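Local coordinates for uncharacterized SRPBCC domain-containing protein (Micromonospora chersina, PDB 6V04), which is of unknown function but, as a START/Bet v1-like protein encoded in the dynemicin biosynthetic locus, probably takes part in making dynemicin, at residues Leu165-Ile176 against Leu199-Leu210. Sequence-based numbering, arbitrary orientation.
Sequences LREETVVDWLPI and LRDWQLDRERAL
Arg166 reaches Glu207 side-on: NE and NH2 both donate to Glu207 OE2, at 2.6 and 2.8 Å, with that oxygen lying in the guanidinium plane. A second salt bridge is end-on, Arg206 NH1 to Glu168 OE1 (2.9 Å) and NH2 to OE2 (2.7 Å), the two flat groups only 25° from coplanar. Arg166 lays its aliphatic chain on the Arg206 guanidinium, CG over the centre of one face, the guanidinium planes 13° apart; the carboxylates probably offset this closeness of like charges. A lysine in place of Arg166, with one nitrogen to offer, would probably leave Glu207 freer to turn. The backbone Glu207 N donates to Leu165 O (2.7 Å), at the turn between strands 196-205 and 209-214 of a seven-stranded antiparallel sheet of the START/Bet v1-like helix-grip fold; Arg208 and Ala209 there form a classic beta bulge opposite Asp205. Trp202 NE1 donates to Glu167 OE2 (3.0 Å), met at the ring edge. Carried anti to the main-chain nitrogen (chi1 177°), the Trp202 indole also brings CH2 to Ile176 CD1 (3.8 Å) and CZ2 to Val170 CG2. Leu174 CD1 meets Leu210 CD2 tip to tip, 3.8 Å apart, while Leu174 also touches Trp266 of helix 252-277.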
loop_
_atom_site.group_PDB
_atom_site.type_symbol
_atom_site.label_atom_id
_atom_site.label_comp_id
_atom_site.label_asym_id
_atom_site.label_seq_id
_atom_site.Cartn_x
_atom_site.Cartn_y
_atom_site.Cartn_z
ATOM N N LEU A 165 15.193 -9.549 11.028
ATOM C CA LEU A 165 14.441 -10.534 11.790
ATOM C C LEU A 165 15.359 -11.367 12.672
ATOM O O LEU A 165 15.477 -12.592 12.518
ATOM C CB LEU A 165 13.601 -11.419 10.859
ATOM C CG LEU A 165 12.552 -10.637 10.063
ATOM C CD1 LEU A 165 11.684 -11.586 9.241
ATOM C CD2 LEU A 165 11.682 -9.781 10.999
ATOM N N ARG A 166 16.006 -10.698 13.623
ATOM C CA ARG A 166 16.839 -11.331 14.633
ATOM C C ARG A 166 16.444 -10.770 15.986
ATOM O O ARG A 166 16.075 -9.598 16.092
ATOM C CB ARG A 166 18.313 -11.064 14.404
ATOM C CG ARG A 166 18.852 -11.587 13.073
ATOM C CD ARG A 166 20.232 -11.036 12.835
ATOM N NE ARG A 166 20.832 -11.537 11.595
ATOM C CZ ARG A 166 21.802 -10.915 10.941
ATOM N NH1 ARG A 166 22.298 -9.774 11.406
ATOM N NH2 ARG A 166 22.279 -11.438 9.817
ATOM N N GLU A 167 16.535 -11.600 17.026
ATOM C CA GLU A 167 16.167 -11.079 18.338
ATOM C C GLU A 167 16.988 -9.846 18.665
ATOM O O GLU A 167 16.478 -8.903 19.287
ATOM C CB GLU A 167 16.342 -12.148 19.416
ATOM C CG GLU A 167 15.173 -13.134 19.512
ATOM C CD GLU A 167 13.840 -12.473 19.883
ATOM O OE1 GLU A 167 13.824 -11.262 20.203
ATOM O OE2 GLU A 167 12.803 -13.174 19.857
ATOM N N GLU A 168 18.239 -9.810 18.216
ATOM C CA GLU A 168 19.141 -8.714 18.523
ATOM C C GLU A 168 19.044 -7.545 17.545
ATOM O O GLU A 168 19.751 -6.550 17.742
ATOM C CB GLU A 168 20.586 -9.229 18.585
ATOM C CG GLU A 168 21.231 -9.601 17.253
ATOM C CD GLU A 168 21.049 -11.060 16.871
ATOM O OE1 GLU A 168 20.169 -11.744 17.442
ATOM O OE2 GLU A 168 21.813 -11.528 15.995
ATOM N N THR A 169 18.199 -7.619 16.505
ATOM C CA THR A 169 17.998 -6.482 15.605
ATOM C C THR A 169 16.579 -5.928 15.567
ATOM O O THR A 169 16.390 -4.826 15.042
ATOM C CB THR A 169 18.395 -6.832 14.157
ATOM O OG1 THR A 169 17.593 -7.920 13.677
ATOM C CG2 THR A 169 19.868 -7.207 14.070
ATOM N N VAL A 170 15.569 -6.644 16.077
ATOM C CA VAL A 170 14.201 -6.152 15.910
ATOM C C VAL A 170 14.006 -4.798 16.583
ATOM O O VAL A 170 13.258 -3.957 16.073
ATOM C CB VAL A 170 13.175 -7.186 16.419
ATOM C CG1 VAL A 170 13.052 -8.340 15.427
ATOM C CG2 VAL A 170 13.526 -7.676 17.820
ATOM N N VAL A 171 14.678 -4.547 17.713
ATOM C CA VAL A 171 14.490 -3.257 18.380
ATOM C C VAL A 171 15.152 -2.130 17.593
ATOM O O VAL A 171 14.840 -0.953 17.814
ATOM C CB VAL A 171 15.016 -3.305 19.824
ATOM C CG1 VAL A 171 14.838 -1.950 20.494
ATOM C CG2 VAL A 171 14.289 -4.389 20.622
ATOM N N ASP A 172 16.048 -2.467 16.662
ATOM C CA ASP A 172 16.675 -1.457 15.815
ATOM C C ASP A 172 15.665 -0.727 14.938
ATOM O O ASP A 172 15.895 0.430 14.567
ATOM C CB ASP A 172 17.732 -2.094 14.903
ATOM C CG ASP A 172 18.951 -2.638 15.659
ATOM O OD1 ASP A 172 19.173 -2.278 16.835
ATOM O OD2 ASP A 172 19.721 -3.423 15.050
ATOM N N TRP A 173 14.566 -1.380 14.557
ATOM C CA TRP A 173 13.653 -0.787 13.583
ATOM C C TRP A 173 12.173 -0.868 13.953
ATOM O O TRP A 173 11.375 -0.103 13.385
ATOM C CB TRP A 173 13.872 -1.427 12.197
ATOM C CG TRP A 173 13.440 -2.855 12.080
ATOM C CD1 TRP A 173 14.110 -3.966 12.530
ATOM C CD2 TRP A 173 12.237 -3.331 11.481
ATOM N NE1 TRP A 173 13.390 -5.097 12.250
ATOM C CE2 TRP A 173 12.232 -4.736 11.609
ATOM C CE3 TRP A 173 11.152 -2.703 10.845
ATOM C CZ2 TRP A 173 11.192 -5.522 11.122
ATOM C CZ3 TRP A 173 10.131 -3.484 10.363
ATOM C CH2 TRP A 173 10.157 -4.883 10.503
ATOM N N LEU A 174 11.771 -1.749 14.885
ATOM C CA LEU A 174 10.367 -1.825 15.272
ATOM C C LEU A 174 10.103 -0.949 16.489
ATOM O O LEU A 174 10.963 -0.822 17.362
ATOM C CB LEU A 174 9.972 -3.260 15.606
ATOM C CG LEU A 174 9.810 -4.174 14.391
ATOM C CD1 LEU A 174 9.789 -5.631 14.807
ATOM C CD2 LEU A 174 8.539 -3.830 13.642
ATOM N N PRO A 175 8.911 -0.362 16.580
ATOM C CA PRO A 175 8.560 0.501 17.730
ATOM C C PRO A 175 8.074 -0.312 18.919
ATOM O O PRO A 175 6.920 -0.232 19.341
ATOM C CB PRO A 175 7.457 1.385 17.139
ATOM C CG PRO A 175 6.746 0.461 16.220
ATOM C CD PRO A 175 7.822 -0.396 15.588
ATOM N N ILE A 176 8.972 -1.117 19.486
ATOM C CA ILE A 176 8.614 -2.070 20.526
ATOM C C ILE A 176 9.527 -1.892 21.733
ATOM O O ILE A 176 10.622 -1.331 21.642
ATOM C CB ILE A 176 8.678 -3.526 20.006
ATOM C CG1 ILE A 176 10.087 -3.855 19.509
ATOM C CG2 ILE A 176 7.667 -3.717 18.895
ATOM C CD1 ILE A 176 10.276 -5.319 19.096
ATOM N N LEU A 199 1.444 -5.956 23.313
ATOM C CA LEU A 199 1.913 -6.889 22.296
ATOM C C LEU A 199 1.872 -8.286 22.902
ATOM O O LEU A 199 2.327 -8.483 24.036
ATOM C CB LEU A 199 3.326 -6.511 21.852
ATOM C CG LEU A 199 3.906 -7.244 20.644
ATOM C CD1 LEU A 199 4.961 -6.399 19.965
ATOM C CD2 LEU A 199 4.504 -8.564 21.092
ATOM N N ARG A 200 1.310 -9.241 22.163
ATOM C CA ARG A 200 1.135 -10.610 22.630
ATOM C C ARG A 200 1.610 -11.592 21.564
ATOM O O ARG A 200 1.679 -11.273 20.375
ATOM C CB ARG A 200 -0.330 -10.943 22.950
ATOM C CG ARG A 200 -1.004 -10.035 23.964
ATOM C CD ARG A 200 -0.469 -10.220 25.381
ATOM N NE ARG A 200 -1.537 -10.111 26.374
ATOM C CZ ARG A 200 -1.362 -9.747 27.643
ATOM N NH1 ARG A 200 -0.155 -9.437 28.097
ATOM N NH2 ARG A 200 -2.405 -9.683 28.460
ATOM N N ASP A 201 1.874 -12.821 22.007
ATOM C CA ASP A 201 2.129 -13.949 21.103
ATOM C C ASP A 201 3.299 -13.683 20.157
ATOM O O ASP A 201 3.269 -14.051 18.979
ATOM C CB ASP A 201 0.866 -14.300 20.316
ATOM C CG ASP A 201 -0.277 -14.740 21.222
ATOM O OD1 ASP A 201 0.001 -15.381 22.256
ATOM O OD2 ASP A 201 -1.446 -14.440 20.905
ATOM N N TRP A 202 4.362 -13.083 20.678
ATOM C CA TRP A 202 5.571 -12.872 19.882
ATOM C C TRP A 202 6.173 -14.209 19.464
ATOM O O TRP A 202 6.466 -15.051 20.318
ATOM C CB TRP A 202 6.579 -12.075 20.707
ATOM C CG TRP A 202 7.924 -11.824 20.072
ATOM C CD1 TRP A 202 9.030 -12.620 20.154
ATOM C CD2 TRP A 202 8.304 -10.685 19.294
ATOM N NE1 TRP A 202 10.075 -12.051 19.457
ATOM C CE2 TRP A 202 9.654 -10.863 18.922
ATOM C CE3 TRP A 202 7.635 -9.538 18.866
ATOM C CZ2 TRP A 202 10.344 -9.927 18.170
ATOM C CZ3 TRP A 202 8.320 -8.614 18.110
ATOM C CH2 TRP A 202 9.656 -8.810 17.766
ATOM N N GLN A 203 6.353 -14.404 18.154
ATOM C CA GLN A 203 6.969 -15.617 17.613
ATOM C C GLN A 203 7.928 -15.210 16.503
ATOM O O GLN A 203 7.495 -14.796 15.427
ATOM C CB GLN A 203 5.920 -16.597 17.083
ATOM C CG GLN A 203 4.948 -17.126 18.135
ATOM C CD GLN A 203 5.619 -17.947 19.220
ATOM O OE1 GLN A 203 6.685 -18.527 19.011
ATOM N NE2 GLN A 203 4.992 -17.997 20.392
ATOM N N LEU A 204 9.223 -15.352 16.750
ATOM C CA LEU A 204 10.236 -14.978 15.769
ATOM C C LEU A 204 10.924 -16.235 15.258
ATOM O O LEU A 204 11.491 -16.998 16.046
ATOM C CB LEU A 204 11.250 -14.011 16.377
ATOM C CG LEU A 204 12.437 -13.632 15.487
ATOM C CD1 LEU A 204 11.964 -12.995 14.192
ATOM C CD2 LEU A 204 13.371 -12.688 16.227
ATOM N N ASP A 205 10.849 -16.451 13.942
ATOM C CA ASP A 205 11.615 -17.479 13.239
ATOM C C ASP A 205 12.790 -16.741 12.602
ATOM O O ASP A 205 12.616 -16.023 11.615
ATOM C CB ASP A 205 10.736 -18.182 12.209
ATOM C CG ASP A 205 11.408 -19.384 11.568
ATOM O OD1 ASP A 205 12.504 -19.801 12.009
ATOM O OD2 ASP A 205 10.816 -19.923 10.609
ATOM N N ARG A 206 13.971 -16.886 13.206
ATOM C CA ARG A 206 15.120 -16.046 12.877
ATOM C C ARG A 206 15.371 -15.981 11.369
ATOM O O ARG A 206 15.482 -17.011 10.701
ATOM C CB ARG A 206 16.357 -16.574 13.602
ATOM C CG ARG A 206 17.617 -15.747 13.399
ATOM C CD ARG A 206 18.756 -16.263 14.206
ATOM N NE ARG A 206 19.974 -15.482 14.008
ATOM C CZ ARG A 206 20.361 -14.483 14.796
ATOM N NH1 ARG A 206 19.637 -14.143 15.857
ATOM N NH2 ARG A 206 21.483 -13.833 14.535
ATOM N N GLU A 207 15.438 -14.747 10.846
ATOM C CA GLU A 207 15.724 -14.434 9.433
ATOM C C GLU A 207 14.721 -15.060 8.462
ATOM O O GLU A 207 15.036 -15.275 7.283
ATOM C CB GLU A 207 17.159 -14.821 9.056
ATOM C CG GLU A 207 18.188 -13.959 9.790
ATOM C CD GLU A 207 19.617 -14.167 9.341
ATOM O OE1 GLU A 207 19.865 -14.901 8.349
ATOM O OE2 GLU A 207 20.515 -13.607 10.014
ATOM N N ARG A 208 13.501 -15.323 8.934
ATOM C CA ARG A 208 12.443 -15.894 8.108
ATOM C C ARG A 208 11.134 -15.124 8.270
ATOM O O ARG A 208 10.607 -14.555 7.301
ATOM C CB ARG A 208 12.221 -17.370 8.467
ATOM C CG ARG A 208 13.439 -18.300 8.304
ATOM C CD ARG A 208 13.764 -18.559 6.854
ATOM N NE ARG A 208 14.877 -19.490 6.679
ATOM C CZ ARG A 208 16.158 -19.143 6.629
ATOM N NH1 ARG A 208 16.517 -17.868 6.742
ATOM N NH2 ARG A 208 17.085 -20.075 6.443
ATOM N N ALA A 209 10.608 -15.074 9.494
ATOM C CA ALA A 209 9.264 -14.562 9.695
ATOM C C ALA A 209 9.067 -14.210 11.157
ATOM O O ALA A 209 9.692 -14.800 12.039
ATOM C CB ALA A 209 8.210 -15.579 9.249
ATOM N N LEU A 210 8.185 -13.248 11.391
ATOM C CA LEU A 210 7.853 -12.766 12.724
ATOM C C LEU A 210 6.352 -12.565 12.775
ATOM O O LEU A 210 5.794 -11.911 11.891
ATOM C CB LEU A 210 8.582 -11.452 13.023
ATOM C CG LEU A 210 8.079 -10.627 14.210
ATOM C CD1 LEU A 210 8.287 -11.386 15.506
ATOM C CD2 LEU A 210 8.792 -9.296 14.233
#